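Local coordinates for TssK C (Escherichia coli, PDB 5M2Y), which is a type VI secretion baseplate protein whose C-terminal domain probably binds the membrane complex that anchors the secretion apparatus, at residues A[45-50]-A[115-120]. Numbering follows the deposited sequence.
Sequences TKFPQL and ASLGDV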
ATOM      1  N   THR A  45     -11.689 -10.162  -1.251  1.00 19.56           N
ATOM      2  CA  THR A  45     -12.436 -10.294  -0.012  1.00 19.64           C
ATOM      3  C   THR A  45     -11.547 -10.177   1.244  1.00 23.18           C
ATOM      4  O   THR A  45     -11.887  -9.429   2.152  1.00 24.32           O
ATOM      5  CB  THR A  45     -13.195 -11.635  -0.069  1.00 27.64           C
ATOM      6  OG1 THR A  45     -14.164 -11.579  -1.122  1.00 27.12           O
ATOM      7  CG2 THR A  45     -13.859 -12.013   1.248  1.00 27.72           C
ATOM      8  N   LYS A  46     -10.417 -10.902   1.276  1.00 18.13           N
ATOM      9  CA  LYS A  46      -9.518 -11.081   2.421  1.00 16.68           C
ATOM     10  C   LYS A  46      -8.345 -10.119   2.539  1.00 18.86           C
ATOM     11  O   LYS A  46      -7.985  -9.780   3.665  1.00 17.94           O
ATOM     12  CB  LYS A  46      -8.999 -12.520   2.422  1.00 18.70           C
ATOM     13  CG  LYS A  46     -10.090 -13.562   2.622  1.00 22.80           C
ATOM     14  CD  LYS A  46      -9.464 -14.931   2.762  1.00 25.24           C
ATOM     15  CE  LYS A  46     -10.458 -16.055   2.887  1.00 31.81           C
ATOM     16  NZ  LYS A  46      -9.746 -17.346   2.903  1.00 36.07           N
ATOM     17  N   PHE A  47      -7.747  -9.687   1.410  1.00 14.74           N
ATOM     18  CA  PHE A  47      -6.605  -8.759   1.431  1.00 13.99           C
ATOM     19  C   PHE A  47      -6.846  -7.509   2.308  1.00 17.45           C
ATOM     20  O   PHE A  47      -5.957  -7.199   3.098  1.00 16.52           O
ATOM     21  CB  PHE A  47      -6.141  -8.366   0.020  1.00 15.00           C
ATOM     22  CG  PHE A  47      -4.859  -7.573  -0.002  1.00 15.18           C
ATOM     23  CD1 PHE A  47      -3.623  -8.206   0.073  1.00 17.03           C
ATOM     24  CD2 PHE A  47      -4.884  -6.195  -0.100  1.00 16.38           C
ATOM     25  CE1 PHE A  47      -2.433  -7.464   0.060  1.00 17.26           C
ATOM     26  CE2 PHE A  47      -3.695  -5.456  -0.109  1.00 18.73           C
ATOM     27  CZ  PHE A  47      -2.480  -6.095  -0.038  1.00 16.68           C
ATOM     28  N   PRO A  48      -8.019  -6.815   2.265  1.00 15.23           N
ATOM     29  CA  PRO A  48      -8.203  -5.632   3.136  1.00 15.36           C
ATOM     30  C   PRO A  48      -8.110  -5.912   4.642  1.00 19.48           C
ATOM     31  O   PRO A  48      -7.847  -4.996   5.414  1.00 19.21           O
ATOM     32  CB  PRO A  48      -9.597  -5.134   2.754  1.00 17.15           C
ATOM     33  CG  PRO A  48      -9.794  -5.629   1.352  1.00 20.80           C
ATOM     34  CD  PRO A  48      -9.179  -6.983   1.365  1.00 16.71           C
ATOM     35  N   GLN A  49      -8.344  -7.169   5.054  1.00 17.38           N
ATOM     36  CA  GLN A  49      -8.258  -7.588   6.455  1.00 17.71           C
ATOM     37  C   GLN A  49      -6.938  -8.249   6.803  1.00 21.12           C
ATOM     38  O   GLN A  49      -6.539  -8.214   7.958  1.00 21.56           O
ATOM     39  CB  GLN A  49      -9.429  -8.499   6.821  1.00 19.75           C
ATOM     40  CG  GLN A  49     -10.725  -7.717   6.899  1.00 28.64           C
ATOM     41  CD  GLN A  49     -11.851  -8.476   7.520  1.00 44.35           C
ATOM     42  OE1 GLN A  49     -12.369  -9.414   6.928  1.00 38.20           O
ATOM     43  NE2 GLN A  49     -12.273  -8.061   8.710  1.00 33.55           N
ATOM     44  N   LEU A  50      -6.260  -8.845   5.818  1.00 16.53           N
ATOM     45  CA  LEU A  50      -4.978  -9.512   6.029  1.00 15.65           C
ATOM     46  C   LEU A  50      -3.788  -8.563   5.955  1.00 18.79           C
ATOM     47  O   LEU A  50      -2.879  -8.680   6.769  1.00 17.73           O
ATOM     48  CB  LEU A  50      -4.790 -10.678   5.058  1.00 15.78           C
ATOM     49  CG  LEU A  50      -5.690 -11.885   5.299  1.00 20.38           C
ATOM     50  CD1 LEU A  50      -5.634 -12.839   4.152  1.00 21.31           C
ATOM     51  CD2 LEU A  50      -5.315 -12.611   6.582  1.00 22.63           C
ATOM     52  N   ALA A 115       1.731 -14.924   5.491  1.00 21.08           N
ATOM     53  CA  ALA A 115       2.010 -16.079   4.639  1.00 22.03           C
ATOM     54  C   ALA A 115       0.745 -16.756   4.091  1.00 25.77           C
ATOM     55  O   ALA A 115       0.811 -17.404   3.052  1.00 26.02           O
ATOM     56  CB  ALA A 115       2.859 -17.080   5.379  1.00 23.65           C
ATOM     57  N   SER A 116      -0.412 -16.549   4.752  1.00 21.96           N
ATOM     58  CA  SER A 116      -1.712 -17.089   4.332  1.00 22.24           C
ATOM     59  C   SER A 116      -2.140 -16.530   2.970  1.00 27.38           C
ATOM     60  O   SER A 116      -2.891 -17.182   2.256  1.00 27.60           O
ATOM     61  CB  SER A 116      -2.784 -16.772   5.369  1.00 25.65           C
ATOM     62  OG  SER A 116      -3.033 -15.384   5.449  1.00 30.31           O
ATOM     63  N   LEU A 117      -1.642 -15.332   2.611  1.00 23.55           N
ATOM     64  CA  LEU A 117      -1.920 -14.710   1.323  1.00 23.72           C
ATOM     65  C   LEU A 117      -1.235 -15.449   0.206  1.00 30.04           C
ATOM     66  O   LEU A 117      -1.582 -15.224  -0.926  1.00 30.26           O
ATOM     67  CB  LEU A 117      -1.515 -13.218   1.300  1.00 22.70           C
ATOM     68  CG  LEU A 117      -2.493 -12.230   1.947  1.00 26.48           C
ATOM     69  CD1 LEU A 117      -1.879 -10.871   2.110  1.00 25.95           C
ATOM     70  CD2 LEU A 117      -3.766 -12.104   1.147  1.00 27.56           C
ATOM     71  N   GLY A 118      -0.327 -16.361   0.521  1.00 27.62           N
ATOM     72  CA  GLY A 118       0.398 -17.146  -0.459  1.00 27.81           C
ATOM     73  C   GLY A 118       1.580 -16.413  -1.035  1.00 31.22           C
ATOM     74  O   GLY A 118       2.144 -15.538  -0.390  1.00 30.75           O
ATOM     75  N   ASP A 119       1.887 -16.735  -2.297  0.50 28.18           N
ATOM     76  CA  ASP A 119       2.984 -16.134  -3.039  0.50 28.00           C
ATOM     77  C   ASP A 119       2.546 -14.732  -3.493  0.50 29.94           C
ATOM     78  O   ASP A 119       2.340 -14.506  -4.681  0.50 30.17           O
ATOM     79  CB  ASP A 119       3.360 -17.030  -4.234  0.50 30.89           C
ATOM     80  CG  ASP A 119       4.781 -16.850  -4.718  0.50 44.20           C
ATOM     81  OD1 ASP A 119       5.281 -15.706  -4.699  0.50 44.83           O
ATOM     82  OD2 ASP A 119       5.388 -17.852  -5.147  0.50 52.18           O
ATOM     83  N   VAL A 120       2.478 -13.776  -2.546  0.50 24.67           N
ATOM     84  CA  VAL A 120       1.988 -12.424  -2.816  0.50 23.64           C
ATOM     85  C   VAL A 120       3.074 -11.476  -3.385  0.50 26.09           C
ATOM     86  O   VAL A 120       4.247 -11.535  -3.013  0.50 26.10           O
ATOM     87  CB  VAL A 120       1.265 -11.840  -1.569  0.50 27.60           C
ATOM     88  CG1 VAL A 120       2.251 -11.534  -0.453  0.50 27.45           C
ATOM     89  CG2 VAL A 120       0.409 -10.613  -1.917  0.50 27.04           C
TER
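Leu117 reaches from the loop after strand 108-112 to the last turn of helix 40-50, where it meets Phe47 and Leu50. Its CB starts toward the helix. CG stands anti to the carbonyl carbon (chi1 -80°), which turns the fork to the helix, within reach of both partners. CG itself lies 3.9 Å from Leu50 CD1 and a little farther from Leu50 CB. Beyond CG the two methyls divide the work. CD1 of Leu117 meets the Phe47 ring obliquely, 3.8 Å from Phe47 CD1. The same methyl is 4.0 Å from Phe47 CE1. This methyl also lies near Leu50 CB. CD2 of Leu117 makes the closest contact of the three residues, 3.6 Å from Leu50 CD1, and touches Phe47 CD1 as well.

The two leucines run past each other in opposite senses, whereas the Phe47 side chain crosses Leu117 at about a right angle. Phe47 has CG anti to its own N (chi1 -172°), and this turns the ring from the helix to the sheet. There it packs on Leu32, Val34 and Ile72 and meets the ring of Phe91. Leu117 and Phe47 are buried, but the Leu50 end lies nearer the surface. At that end Leu50 CD2 sits 3.8 Å from Ser116 OG, a van der Waals contact. Pro114 also touches Leu50, and Met38 touches Leu117.

The short 3-10 turn at 115-117 closes with Gly118 N hydrogen-bonded to Ala115 O at 3.0 Å, and it presents Ser116 and Leu117 to the helix. The contact is a small apolar cluster by which a loop between two strands of an antiparallel sheet packs against the last turn of a helix that itself lies on that sheet.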